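D,D-dipeptidase/D,D-carboxypeptidase (Enterococcus faecalis, PDB 4MUQ) is a zinc-dependent D,D-peptidase of vancomycin resistance, which probably hydrolyses the D-Ala-D-Ala dipeptide and trims the terminal D-Ala from peptidoglycan precursors. Local coordinates at residues L118-I123 with R127-Y132; N183-S186 with Q192-K195; Y197-K202 with L226-E231. All blocks are in the same frame, centred on the assembly; numbering follows the deposited sequence.

Interaction 1. Residues L118-I123 with R127-Y132; sequences LNKKDI and RPDFPY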
ATOM      1  N   LEU A 118      -1.421  17.357  -9.251  1.00 28.44           N
ATOM      2  CA  LEU A 118      -1.188  18.083 -10.490  1.00 39.47           C
ATOM      3  C   LEU A 118      -0.054  19.078 -10.293  1.00 25.32           C
ATOM      4  O   LEU A 118       0.012  19.753  -9.263  1.00 41.26           O
ATOM      5  CB  LEU A 118      -2.452  18.840 -10.893  1.00 48.20           C
ATOM      6  CG  LEU A 118      -3.336  18.186 -11.946  1.00 48.85           C
ATOM      7  CD1 LEU A 118      -4.560  19.038 -12.230  1.00 38.38           C
ATOM      8  CD2 LEU A 118      -2.543  17.973 -13.219  1.00 33.47           C
ATOM      9  N   ASN A 119       0.849  19.165 -11.262  1.00 31.82           N
ATOM     10  CA  ASN A 119       1.938  20.123 -11.156  1.00 33.91           C
ATOM     11  C   ASN A 119       1.441  21.537 -11.397  1.00 47.54           C
ATOM     12  O   ASN A 119       1.263  21.960 -12.538  1.00 55.48           O
ATOM     13  CB  ASN A 119       3.070  19.786 -12.125  1.00 40.96           C
ATOM     14  CG  ASN A 119       4.334  20.614 -11.879  1.00 40.62           C
ATOM     15  OD1 ASN A 119       4.270  21.795 -11.543  1.00 60.75           O
ATOM     16  ND2 ASN A 119       5.490  19.987 -12.058  1.00 45.02           N
ATOM     17  N   LYS A 120       1.217  22.255 -10.305  1.00 51.04           N
ATOM     18  CA  LYS A 120       0.893  23.669 -10.357  1.00 55.76           C
ATOM     19  C   LYS A 120       1.688  24.350  -9.249  1.00 48.92           C
ATOM     20  O   LYS A 120       2.028  23.720  -8.247  1.00 59.48           O
ATOM     21  CB  LYS A 120      -0.607  23.878 -10.171  1.00 45.24           C
ATOM     22  CG  LYS A 120      -1.140  23.343  -8.863  1.00 53.44           C
ATOM     23  CD  LYS A 120      -2.655  23.431  -8.817  1.00 54.56           C
ATOM     24  CE  LYS A 120      -3.292  22.583  -9.912  1.00 56.15           C
ATOM     25  NZ  LYS A 120      -4.779  22.533  -9.790  1.00 55.52           N
ATOM     26  N   LYS A 121       1.996  25.630  -9.427  1.00 54.15           N
ATOM     27  CA  LYS A 121       2.890  26.316  -8.495  1.00 64.66           C
ATOM     28  C   LYS A 121       2.384  26.398  -7.048  1.00 66.68           C
ATOM     29  O   LYS A 121       3.181  26.517  -6.117  1.00 66.18           O
ATOM     30  CB  LYS A 121       3.281  27.696  -9.023  1.00 57.61           C
ATOM     31  CG  LYS A 121       4.640  27.709  -9.708  1.00 63.72           C
ATOM     32  CD  LYS A 121       4.967  29.080 -10.262  1.00 66.79           C
ATOM     33  CE  LYS A 121       4.163  29.360 -11.516  1.00 64.31           C
ATOM     34  NZ  LYS A 121       4.081  30.813 -11.809  1.00 71.64           N
ATOM     35  N   ASP A 122       1.070  26.330  -6.858  1.00 65.58           N
ATOM     36  CA  ASP A 122       0.516  26.274  -5.509  1.00 56.72           C
ATOM     37  C   ASP A 122      -0.296  24.995  -5.319  1.00 52.10           C
ATOM     38  O   ASP A 122      -1.312  24.790  -5.982  1.00 58.99           O
ATOM     39  CB  ASP A 122      -0.331  27.515  -5.209  1.00 64.69           C
ATOM     40  CG  ASP A 122       0.489  28.799  -5.209  1.00 67.15           C
ATOM     41  OD1 ASP A 122       1.616  28.791  -4.666  1.00 77.25           O
ATOM     42  OD2 ASP A 122       0.011  29.816  -5.759  1.00 69.70           O
ATOM     43  N   ILE A 123       0.167  24.136  -4.417  1.00 48.01           N
ATOM     44  CA  ILE A 123      -0.474  22.849  -4.174  1.00 51.99           C
ATOM     45  C   ILE A 123      -0.825  22.710  -2.697  1.00 50.69           C
ATOM     46  O   ILE A 123       0.023  22.945  -1.833  1.00 48.23           O
ATOM     47  CB  ILE A 123       0.464  21.693  -4.578  1.00 41.75           C
ATOM     48  CG1 ILE A 123       0.751  21.737  -6.082  1.00 42.00           C
ATOM     49  CG2 ILE A 123      -0.117  20.345  -4.160  1.00 33.18           C
ATOM     50  CD1 ILE A 123       1.872  20.814  -6.519  1.00 46.38           C
ATOM     51  N   ARG A 127      -4.631  18.369   1.052  1.00 28.58           N
ATOM     52  CA  ARG A 127      -5.540  17.858   0.029  0.60 30.63           C
ATOM     53  C   ARG A 127      -5.180  18.334  -1.371  1.00 32.29           C
ATOM     54  O   ARG A 127      -5.809  19.228  -1.932  1.00 39.07           O
ATOM     55  CB  ARG A 127      -7.031  18.070   0.371  0.60 37.71           C
ATOM     56  CG  ARG A 127      -7.540  19.422   0.880  0.60 37.21           C
ATOM     57  CD  ARG A 127      -7.806  20.504  -0.196  0.60 39.16           C
ATOM     58  NE  ARG A 127      -8.740  20.317  -1.338  0.60 27.17           N
ATOM     59  CZ  ARG A 127      -9.527  19.283  -1.659  0.60 26.42           C
ATOM     60  NH1 ARG A 127      -9.612  18.170  -0.953  0.60 25.89           N
ATOM     61  NH2 ARG A 127     -10.272  19.384  -2.751  0.60 27.14           N
ATOM     62  N   PRO A 128      -4.140  17.711  -1.955  1.00 26.26           N
ATOM     63  CA  PRO A 128      -3.653  18.098  -3.288  1.00 30.20           C
ATOM     64  C   PRO A 128      -4.607  17.724  -4.415  1.00 23.92           C
ATOM     65  O   PRO A 128      -5.367  16.759  -4.287  1.00 32.05           O
ATOM     66  CB  PRO A 128      -2.344  17.311  -3.428  1.00 35.02           C
ATOM     67  CG  PRO A 128      -2.480  16.164  -2.497  1.00 24.13           C
ATOM     68  CD  PRO A 128      -3.326  16.636  -1.353  1.00 22.51           C
ATOM     69  N   ASP A 129      -4.543  18.471  -5.516  1.00 24.78           N
ATOM     70  CA  ASP A 129      -5.420  18.250  -6.661  1.00 30.24           C
ATOM     71  C   ASP A 129      -4.943  17.074  -7.515  1.00 22.95           C
ATOM     72  O   ASP A 129      -3.857  17.114  -8.094  1.00 27.49           O
ATOM     73  CB  ASP A 129      -5.520  19.522  -7.516  1.00 38.66           C
ATOM     74  CG  ASP A 129      -6.649  19.461  -8.541  1.00 39.81           C
ATOM     75  OD1 ASP A 129      -7.749  18.972  -8.194  1.00 43.09           O
ATOM     76  OD2 ASP A 129      -6.436  19.905  -9.689  1.00 49.49           O
ATOM     77  N   PHE A 130      -5.772  16.038  -7.595  1.00 19.97           N
ATOM     78  CA  PHE A 130      -5.474  14.866  -8.421  1.00 19.46           C
ATOM     79  C   PHE A 130      -6.791  14.392  -9.028  1.00 17.56           C
ATOM     80  O   PHE A 130      -7.395  13.426  -8.550  1.00 16.40           O
ATOM     81  CB  PHE A 130      -4.802  13.768  -7.591  1.00 16.31           C
ATOM     82  CG  PHE A 130      -3.939  12.830  -8.400  1.00 15.79           C
ATOM     83  CD1 PHE A 130      -2.764  13.286  -8.983  1.00 18.23           C
ATOM     84  CD2 PHE A 130      -4.296  11.503  -8.572  1.00 13.40           C
ATOM     85  CE1 PHE A 130      -1.961  12.425  -9.732  1.00 15.16           C
ATOM     86  CE2 PHE A 130      -3.500  10.644  -9.320  1.00 14.29           C
ATOM     87  CZ  PHE A 130      -2.337  11.103  -9.896  1.00 14.88           C
ATOM     88  N   PRO A 131      -7.243  15.090 -10.076  1.00 18.63           N
ATOM     89  CA  PRO A 131      -8.593  14.874 -10.612  1.00 18.77           C
ATOM     90  C   PRO A 131      -8.789  13.527 -11.303  1.00 19.57           C
ATOM     91  O   PRO A 131      -7.853  12.752 -11.506  1.00 18.06           O
ATOM     92  CB  PRO A 131      -8.784  16.042 -11.599  1.00 25.43           C
ATOM     93  CG  PRO A 131      -7.412  16.519 -11.935  1.00 21.28           C
ATOM     94  CD  PRO A 131      -6.554  16.222 -10.723  1.00 19.62           C
ATOM     95  N   TYR A 132     -10.046  13.255 -11.639  1.00 18.77           N
ATOM     96  CA  TYR A 132     -10.425  12.023 -12.309  1.00 19.25           C
ATOM     97  C   TYR A 132     -10.502  12.284 -13.811  1.00 25.24           C
ATOM     98  O   TYR A 132     -11.365  11.743 -14.512  1.00 32.51           O
ATOM     99  CB  TYR A 132     -11.761  11.509 -11.760  1.00 18.28           C
ATOM    100  CG  TYR A 132     -11.671  10.998 -10.335  1.00 16.50           C
ATOM    101  CD1 TYR A 132     -11.422   9.657 -10.075  1.00 15.23           C
ATOM    102  CD2 TYR A 132     -11.816  11.863  -9.249  1.00 16.33           C
ATOM    103  CE1 TYR A 132     -11.341   9.185  -8.795  1.00 16.17           C
ATOM    104  CE2 TYR A 132     -11.732  11.396  -7.952  1.00 14.96           C
ATOM    105  CZ  TYR A 132     -11.477  10.049  -7.729  1.00 13.68           C
ATOM    106  OH  TYR A 132     -11.389   9.544  -6.457  1.00 15.08           O
TER
HETATM  107  O   HOH W   1      -2.028  19.723  -7.289  1.00 40.46           O
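The loop that leaves strand 113-118, the strand that carries the zinc ligand D115, doubles back on itself before helix 134-142, and L118 meets D129 where its two limbs come together. L118 N donates to D129 O at 2.7 Å, with an N-H...O angle of 167° and the donor almost in line with the carbonyl bond. The same carbonyl oxygen receives a longer bond from a water that also donates to L118 O, 2.8 Å from the water oxygen, so water and peptide together tie the base of the loop. The side chains of L118 and D129 run alongside each other. CD1 of L118 packs on CD of P131 at 3.8 Å, the leucine crossing the proline ring at about a right angle, and also comes close to OD2 of D129, at 3.3 Å. Leucine suits this spot because its CD1 methyl rests on the proline while the rest of the side chain lies beside D129.

In this peptidase of the hedgehog/D,D-peptidase fold the second limb skirts the active site: the side chain of P128 comes within about 5 Å of that of D115. On the side of P128 facing the first limb, its CB receives CG2 of I123 at 3.8 Å; CG2 stands anti to the backbone N, while the isoleucine also touches V69 and V71 of strand 68-72.

Further out, K120 reaches back over the loop, its chain bent at chi3 (62°), and NZ forms a salt bridge of 3.1 Å with OD2 of D129. The ammonium group approaches from above the carboxylate plane, 36° out of it. Lysine suits this exposed edge, since its long aliphatic part spans the gap to the acid. F130 turns the other way, onto W167 and F169.

Interaction 2. Residues N183-S186 with Q192-K195; sequences NGFS and QFIK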
ATOM      1  N   ASN A 183     -12.281  -6.583  -8.088  1.00 19.16           N
ATOM      2  CA  ASN A 183     -13.371  -6.829  -7.145  1.00 20.10           C
ATOM      3  C   ASN A 183     -13.953  -5.576  -6.499  1.00 18.44           C
ATOM      4  O   ASN A 183     -14.920  -5.665  -5.728  1.00 23.16           O
ATOM      5  CB  ASN A 183     -12.905  -7.782  -6.048  1.00 21.45           C
ATOM      6  CG  ASN A 183     -12.796  -9.202  -6.530  1.00 23.10           C
ATOM      7  OD1 ASN A 183     -13.800  -9.907  -6.643  1.00 28.68           O
ATOM      8  ND2 ASN A 183     -11.582  -9.635  -6.833  1.00 24.82           N
ATOM      9  N   GLY A 184     -13.369  -4.420  -6.815  1.00 16.49           N
ATOM     10  CA  GLY A 184     -13.734  -3.158  -6.183  1.00 18.46           C
ATOM     11  C   GLY A 184     -13.445  -3.112  -4.689  1.00 18.38           C
ATOM     12  O   GLY A 184     -14.225  -2.537  -3.923  1.00 24.36           O
ATOM     13  N   PHE A 185     -12.330  -3.709  -4.274  1.00 15.33           N
ATOM     14  CA  PHE A 185     -12.012  -3.853  -2.853  1.00 15.26           C
ATOM     15  C   PHE A 185     -11.166  -2.717  -2.319  1.00 14.43           C
ATOM     16  O   PHE A 185     -10.177  -2.332  -2.944  1.00 13.98           O
ATOM     17  CB  PHE A 185     -11.185  -5.122  -2.623  1.00 16.05           C
ATOM     18  CG  PHE A 185     -11.963  -6.401  -2.666  1.00 18.48           C
ATOM     19  CD1 PHE A 185     -13.332  -6.427  -2.457  1.00 16.48           C
ATOM     20  CD2 PHE A 185     -11.294  -7.600  -2.902  1.00 19.39           C
ATOM     21  CE1 PHE A 185     -14.025  -7.639  -2.484  1.00 20.42           C
ATOM     22  CE2 PHE A 185     -11.972  -8.808  -2.932  1.00 18.65           C
ATOM     23  CZ  PHE A 185     -13.337  -8.828  -2.726  1.00 21.32           C
ATOM     24  N   SER A 186     -11.527  -2.226  -1.137  1.00 12.52           N
ATOM     25  CA  SER A 186     -10.597  -1.489  -0.292  1.00 10.47           C
ATOM     26  C   SER A 186      -9.584  -2.485   0.266  1.00 10.82           C
ATOM     27  O   SER A 186      -9.809  -3.705   0.216  1.00 11.97           O
ATOM     28  CB  SER A 186     -11.342  -0.841   0.872  1.00 13.64           C
ATOM     29  OG  SER A 186     -11.920  -1.825   1.724  1.00 13.72           O
ATOM     30  N   GLN A 192      -9.670  -9.196   4.562  1.00 11.78           N
ATOM     31  CA  GLN A 192     -10.630 -10.234   4.930  1.00 13.13           C
ATOM     32  C   GLN A 192     -10.797 -11.301   3.839  1.00 14.79           C
ATOM     33  O   GLN A 192     -10.785 -12.493   4.119  1.00 16.12           O
ATOM     34  CB  GLN A 192     -11.987  -9.624   5.302  1.00 14.41           C
ATOM     35  CG  GLN A 192     -13.057 -10.661   5.682  1.00 15.54           C
ATOM     36  CD  GLN A 192     -12.715 -11.411   6.955  1.00 16.70           C
ATOM     37  OE1 GLN A 192     -12.317 -10.806   7.962  1.00 18.06           O
ATOM     38  NE2 GLN A 192     -12.872 -12.729   6.927  1.00 17.97           N
ATOM     39  N   PHE A 193     -10.915 -10.847   2.597  1.00 15.41           N
ATOM     40  CA  PHE A 193     -11.180 -11.722   1.457  1.00 16.07           C
ATOM     41  C   PHE A 193     -10.165 -12.852   1.364  1.00 15.78           C
ATOM     42  O   PHE A 193     -10.530 -14.019   1.221  1.00 17.55           O
ATOM     43  CB  PHE A 193     -11.131 -10.874   0.181  1.00 16.64           C
ATOM     44  CG  PHE A 193     -11.127 -11.673  -1.105  1.00 15.19           C
ATOM     45  CD1 PHE A 193     -12.308 -12.126  -1.665  1.00 19.70           C
ATOM     46  CD2 PHE A 193      -9.937 -11.881  -1.797  1.00 17.20           C
ATOM     47  CE1 PHE A 193     -12.297 -12.833  -2.860  1.00 22.85           C
ATOM     48  CE2 PHE A 193      -9.919 -12.572  -2.989  1.00 23.52           C
ATOM     49  CZ  PHE A 193     -11.098 -13.048  -3.518  1.00 21.85           C
ATOM     50  N   ILE A 194      -8.885 -12.501   1.449  1.00 16.55           N
ATOM     51  CA  ILE A 194      -7.843 -13.498   1.230  1.00 16.88           C
ATOM     52  C   ILE A 194      -7.792 -14.582   2.320  1.00 19.17           C
ATOM     53  O   ILE A 194      -7.293 -15.683   2.085  1.00 18.67           O
ATOM     54  CB  ILE A 194      -6.460 -12.841   1.008  1.00 20.41           C
ATOM     55  CG1 ILE A 194      -5.544 -13.790   0.235  1.00 24.54           C
ATOM     56  CG2 ILE A 194      -5.852 -12.411   2.325  1.00 20.71           C
ATOM     57  CD1 ILE A 194      -6.028 -14.073  -1.174  1.00 26.59           C
ATOM     58  N   LYS A 195      -8.342 -14.294   3.496  1.00 16.38           N
ATOM     59  CA  LYS A 195      -8.362 -15.294   4.563  1.00 19.67           C
ATOM     60  C   LYS A 195      -9.258 -16.489   4.227  1.00 22.39           C
ATOM     61  O   LYS A 195      -9.200 -17.510   4.895  1.00 21.87           O
ATOM     62  CB  LYS A 195      -8.738 -14.651   5.908  1.00 24.37           C
ATOM     63  CG  LYS A 195      -7.693 -13.640   6.407  1.00 18.94           C
ATOM     64  CD  LYS A 195      -8.143 -12.868   7.636  1.00 33.46           C
ATOM     65  CE  LYS A 195      -8.259 -13.755   8.848  1.00 43.95           C
ATOM     66  NZ  LYS A 195      -8.595 -12.965  10.065  1.00 37.37           N
TER
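F185 and F193 meet from backbones whose CA atoms stand 9.0 Å apart, a spacing that two phenylalanine side chains can bridge. The rings are oblique, with planes at 53° and centroids 5.0 Å apart. CE2 of F185 lies over one face of the F193 ring, offset toward its rim and 3.5 Å from CG, while CZ of F185 lies 3.6 Å from CD1 of F193. The side chains cross at about a right angle. F193 has its CG anti to the backbone N (chi1 169°), swinging the ring past the end of F185 so that CE2 and CZ meet its CG and CD1 side.

The loop is the short link between helix 176-183 and helix 187-194. G184 ends the first helix in a Schellman motif, and its positive phi of 64° is easily adopted by a residue without a side chain. S186 then takes the N-cap position of the second helix, its hydroxyl capping a backbone N. F185, between these signals, points along the second helix and meets F193 near its far end. CB of N183 sits 3.3 Å above the plane of the F185 ring, over its centre, and beyond F193 the aromatic packing continues to Y197.

Interaction 3. Residues Y197-K202 with L226-E231; sequences YLEDNK and LIKIPE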
ATOM      1  N   TYR A 197      -8.857 -18.118   1.538  1.00 19.49           N
ATOM      2  CA  TYR A 197      -7.995 -18.973   0.726  1.00 20.85           C
ATOM      3  C   TYR A 197      -6.768 -19.442   1.508  1.00 21.43           C
ATOM      4  O   TYR A 197      -5.769 -18.734   1.597  1.00 22.19           O
ATOM      5  CB  TYR A 197      -7.561 -18.234  -0.542  1.00 19.41           C
ATOM      6  CG  TYR A 197      -8.714 -17.897  -1.458  1.00 21.54           C
ATOM      7  CD1 TYR A 197      -9.166 -18.810  -2.402  1.00 22.99           C
ATOM      8  CD2 TYR A 197      -9.363 -16.676  -1.366  1.00 20.36           C
ATOM      9  CE1 TYR A 197     -10.225 -18.511  -3.232  1.00 26.27           C
ATOM     10  CE2 TYR A 197     -10.430 -16.377  -2.188  1.00 21.09           C
ATOM     11  CZ  TYR A 197     -10.847 -17.293  -3.126  1.00 23.47           C
ATOM     12  OH  TYR A 197     -11.906 -16.988  -3.949  1.00 26.61           O
ATOM     13  N   LEU A 198      -6.849 -20.639   2.075  1.00 24.30           N
ATOM     14  CA  LEU A 198      -5.736 -21.204   2.833  1.00 23.57           C
ATOM     15  C   LEU A 198      -4.846 -22.024   1.907  1.00 24.20           C
ATOM     16  O   LEU A 198      -5.114 -22.113   0.712  1.00 25.25           O
ATOM     17  CB  LEU A 198      -6.265 -22.070   3.968  1.00 24.45           C
ATOM     18  CG  LEU A 198      -7.335 -21.357   4.789  1.00 24.57           C
ATOM     19  CD1 LEU A 198      -7.916 -22.291   5.825  1.00 31.86           C
ATOM     20  CD2 LEU A 198      -6.739 -20.135   5.451  1.00 26.09           C
ATOM     21  N   GLU A 199      -3.790 -22.623   2.445  1.00 26.95           N
ATOM     22  CA  GLU A 199      -2.832 -23.325   1.592  1.00 25.80           C
ATOM     23  C   GLU A 199      -3.460 -24.471   0.805  1.00 28.09           C
ATOM     24  O   GLU A 199      -3.019 -24.797  -0.300  1.00 29.94           O
ATOM     25  CB  GLU A 199      -1.649 -23.839   2.404  1.00 35.07           C
ATOM     26  CG  GLU A 199      -0.546 -24.424   1.545  1.00 34.55           C
ATOM     27  CD  GLU A 199       0.590 -24.968   2.370  1.00 52.32           C
ATOM     28  OE1 GLU A 199       0.601 -24.707   3.591  1.00 59.05           O
ATOM     29  OE2 GLU A 199       1.465 -25.653   1.799  1.00 54.16           O
ATOM     30  N   ASP A 200      -4.506 -25.064   1.366  1.00 33.16           N
ATOM     31  CA  ASP A 200      -5.154 -26.190   0.708  1.00 32.37           C
ATOM     32  C   ASP A 200      -6.315 -25.758  -0.188  1.00 31.91           C
ATOM     33  O   ASP A 200      -6.965 -26.591  -0.816  1.00 34.34           O
ATOM     34  CB  ASP A 200      -5.578 -27.243   1.731  1.00 37.82           C
ATOM     35  CG  ASP A 200      -4.386 -27.919   2.392  1.00 54.77           C
ATOM     36  OD1 ASP A 200      -3.321 -28.013   1.745  1.00 56.01           O
ATOM     37  OD2 ASP A 200      -4.514 -28.356   3.556  1.00 62.48           O
ATOM     38  N   ASN A 201      -6.567 -24.453  -0.246  1.00 32.18           N
ATOM     39  CA  ASN A 201      -7.443 -23.883  -1.268  1.00 28.23           C
ATOM     40  C   ASN A 201      -6.943 -22.498  -1.677  1.00 25.21           C
ATOM     41  O   ASN A 201      -7.545 -21.468  -1.367  1.00 27.55           O
ATOM     42  CB  ASN A 201      -8.923 -23.875  -0.846  1.00 32.39           C
ATOM     43  CG  ASN A 201      -9.211 -22.934   0.316  1.00 38.27           C
ATOM     44  OD1 ASN A 201      -8.512 -22.937   1.331  1.00 34.19           O
ATOM     45  ND2 ASN A 201     -10.247 -22.110   0.163  1.00 31.26           N
ATOM     46  N   LYS A 202      -5.807 -22.492  -2.367  1.00 27.18           N
ATOM     47  CA  LYS A 202      -5.147 -21.257  -2.770  1.00 22.98           C
ATOM     48  C   LYS A 202      -5.983 -20.462  -3.764  1.00 22.13           C
ATOM     49  O   LYS A 202      -6.797 -21.025  -4.500  1.00 24.01           O
ATOM     50  CB  LYS A 202      -3.789 -21.574  -3.395  1.00 26.12           C
ATOM     51  CG  LYS A 202      -2.822 -22.304  -2.482  1.00 25.33           C
ATOM     52  CD  LYS A 202      -1.458 -22.469  -3.154  1.00 35.04           C
ATOM     53  CE  LYS A 202      -0.473 -23.207  -2.256  1.00 34.31           C
ATOM     54  NZ  LYS A 202      -0.455 -24.667  -2.514  1.00 38.21           N
ATOM     55  N   LEU A 226       5.052 -21.941  10.550  1.00 30.56           N
ATOM     56  CA  LEU A 226       5.768 -22.677   9.520  1.00 31.74           C
ATOM     57  C   LEU A 226       5.037 -22.619   8.185  1.00 34.25           C
ATOM     58  O   LEU A 226       3.849 -22.930   8.098  1.00 36.33           O
ATOM     59  CB  LEU A 226       5.977 -24.122   9.954  1.00 35.31           C
ATOM     60  CG  LEU A 226       6.721 -24.242  11.279  1.00 37.62           C
ATOM     61  CD1 LEU A 226       6.712 -25.690  11.751  1.00 41.35           C
ATOM     62  CD2 LEU A 226       8.139 -23.738  11.128  1.00 38.06           C
ATOM     63  N   ILE A 227       5.767 -22.212   7.153  1.00 29.22           N
ATOM     64  CA  ILE A 227       5.229 -22.079   5.805  1.00 32.52           C
ATOM     65  C   ILE A 227       6.118 -22.894   4.877  1.00 32.73           C
ATOM     66  O   ILE A 227       7.341 -22.890   5.030  1.00 40.67           O
ATOM     67  CB  ILE A 227       5.228 -20.604   5.356  1.00 27.86           C
ATOM     68  CG1 ILE A 227       4.269 -19.787   6.225  1.00 27.73           C
ATOM     69  CG2 ILE A 227       4.837 -20.475   3.893  1.00 34.77           C
ATOM     70  CD1 ILE A 227       4.213 -18.312   5.864  1.00 29.28           C
ATOM     71  N   LYS A 228       5.524 -23.622   3.938  1.00 36.38           N
ATOM     72  CA  LYS A 228       6.344 -24.315   2.952  1.00 37.79           C
ATOM     73  C   LYS A 228       6.202 -23.734   1.542  1.00 34.55           C
ATOM     74  O   LYS A 228       5.113 -23.355   1.106  1.00 41.00           O
ATOM     75  CB  LYS A 228       6.131 -25.832   2.981  1.00 50.94           C
ATOM     76  CG  LYS A 228       4.728 -26.289   2.678  1.00 46.88           C
ATOM     77  CD  LYS A 228       4.717 -27.794   2.497  1.00 52.23           C
ATOM     78  CE  LYS A 228       3.393 -28.266   1.951  1.00 57.87           C
ATOM     79  NZ  LYS A 228       3.041 -27.592   0.670  1.00 64.28           N
ATOM     80  N   ILE A 229       7.337 -23.656   0.853  1.00 34.65           N
ATOM     81  CA  ILE A 229       7.452 -22.970  -0.424  1.00 39.07           C
ATOM     82  C   ILE A 229       8.223 -23.871  -1.376  1.00 42.32           C
ATOM     83  O   ILE A 229       9.159 -24.551  -0.957  1.00 38.66           O
ATOM     84  CB  ILE A 229       8.263 -21.671  -0.259  1.00 34.30           C
ATOM     85  CG1 ILE A 229       7.672 -20.789   0.845  1.00 36.20           C
ATOM     86  CG2 ILE A 229       8.347 -20.906  -1.567  1.00 50.24           C
ATOM     87  CD1 ILE A 229       6.368 -20.118   0.476  1.00 29.98           C
ATOM     88  N   PRO A 230       7.829 -23.901  -2.658  1.00 42.13           N
ATOM     89  CA  PRO A 230       8.672 -24.607  -3.624  1.00 43.69           C
ATOM     90  C   PRO A 230      10.000 -23.880  -3.817  1.00 44.37           C
ATOM     91  O   PRO A 230      10.028 -22.653  -3.912  1.00 54.34           O
ATOM     92  CB  PRO A 230       7.854 -24.546  -4.916  1.00 47.35           C
ATOM     93  CG  PRO A 230       6.441 -24.355  -4.464  1.00 51.57           C
ATOM     94  CD  PRO A 230       6.531 -23.505  -3.232  1.00 43.59           C
ATOM     95  N   GLU A 231      11.091 -24.640  -3.862  1.00 61.28           N
ATOM     96  CA  GLU A 231      12.384 -24.110  -4.275  1.00 62.87           C
ATOM     97  C   GLU A 231      12.259 -23.639  -5.716  1.00 72.02           C
ATOM     98  O   GLU A 231      13.025 -22.797  -6.189  1.00 69.01           O
ATOM     99  CB  GLU A 231      13.451 -25.202  -4.202  1.00 67.89           C
ATOM    100  CG  GLU A 231      13.714 -25.746  -2.809  1.00 71.35           C
ATOM    101  CD  GLU A 231      14.995 -25.209  -2.202  1.00 75.65           C
ATOM    102  OE1 GLU A 231      15.077 -23.984  -1.972  1.00 75.86           O
ATOM    103  OE2 GLU A 231      15.921 -26.012  -1.961  1.00 78.27           O
TER
HETATM  104  O   HOH W   2       1.794 -23.335   5.899  1.00 40.42           O
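OE2 of E199 is held by the ammonium group of K228 in a salt bridge of 2.7 Å between OE2 and NZ. The lysine nitrogen approaches nearly along the C-O axis of that oxygen. The other carboxylate oxygen, OE1, takes a bond of 2.9 Å from a water that also donates to L226 O, at 3.0 Å from the water oxygen. One carboxylate therefore reaches the strand twice, directly through a side chain and by way of water to the backbone, and this pair of anchors would restrict its rotation.

The two chains cross at about a right angle. E199 is fully stretched, with CG anti to the backbone N (chi1 -173°) and CD continuing the line (chi2 -178°), which helps an acid on the loop to bridge the 9.3 Å between its CA and that of K228. K228 runs out from the strand and bends at chi4 (56°), bringing NZ round to OE2. Its methylene carbons also pass close to the same oxygen, CG being 3.4 Å from OE2 of E199. Glutamate and lysine suit this surface position, where long flexible chains can pair without being buried.

E199 lies at the second position of a type I beta-turn, L198-N201. N201 N donates to L198 O, and OD1 of N201 accepts from L198 N at 2.9 Å, so the asparagine uses both backbone and side chain to close the turn. NZ of K202 makes a weak bond to E199 O, and the ammonium group of K202 forms a cation-pi contact with Y216.

The loop joins helix 187-194 to strand 203-205 and leans on strand 213-219 through L198 and E199, while strand 224-230, antiparallel to strand 3-9, turns I227 and I229 inward onto V247 of strand 244-250.

Interaction 1 lies on the zinc-bearing part of the fold and is partly buried; interactions 2 and 3 are surface contacts away from the metal. Interactions 1 and 3 stand on opposite sides of the chain's centre, with centres about 43 Å apart, whereas interactions 2 and 3 follow one another in sequence, with centres about 19 Å apart: helix 187-194 carries one side of interaction 2 and leads into the loop of interaction 3. Their chemistry follows their setting: a backbone bond, apolar packing and a salt bridge close one loop in interaction 1, interaction 2 relies on two rings alone, and interaction 3 joins a loop to a sheet strand chiefly through a salt bridge and a bridging water.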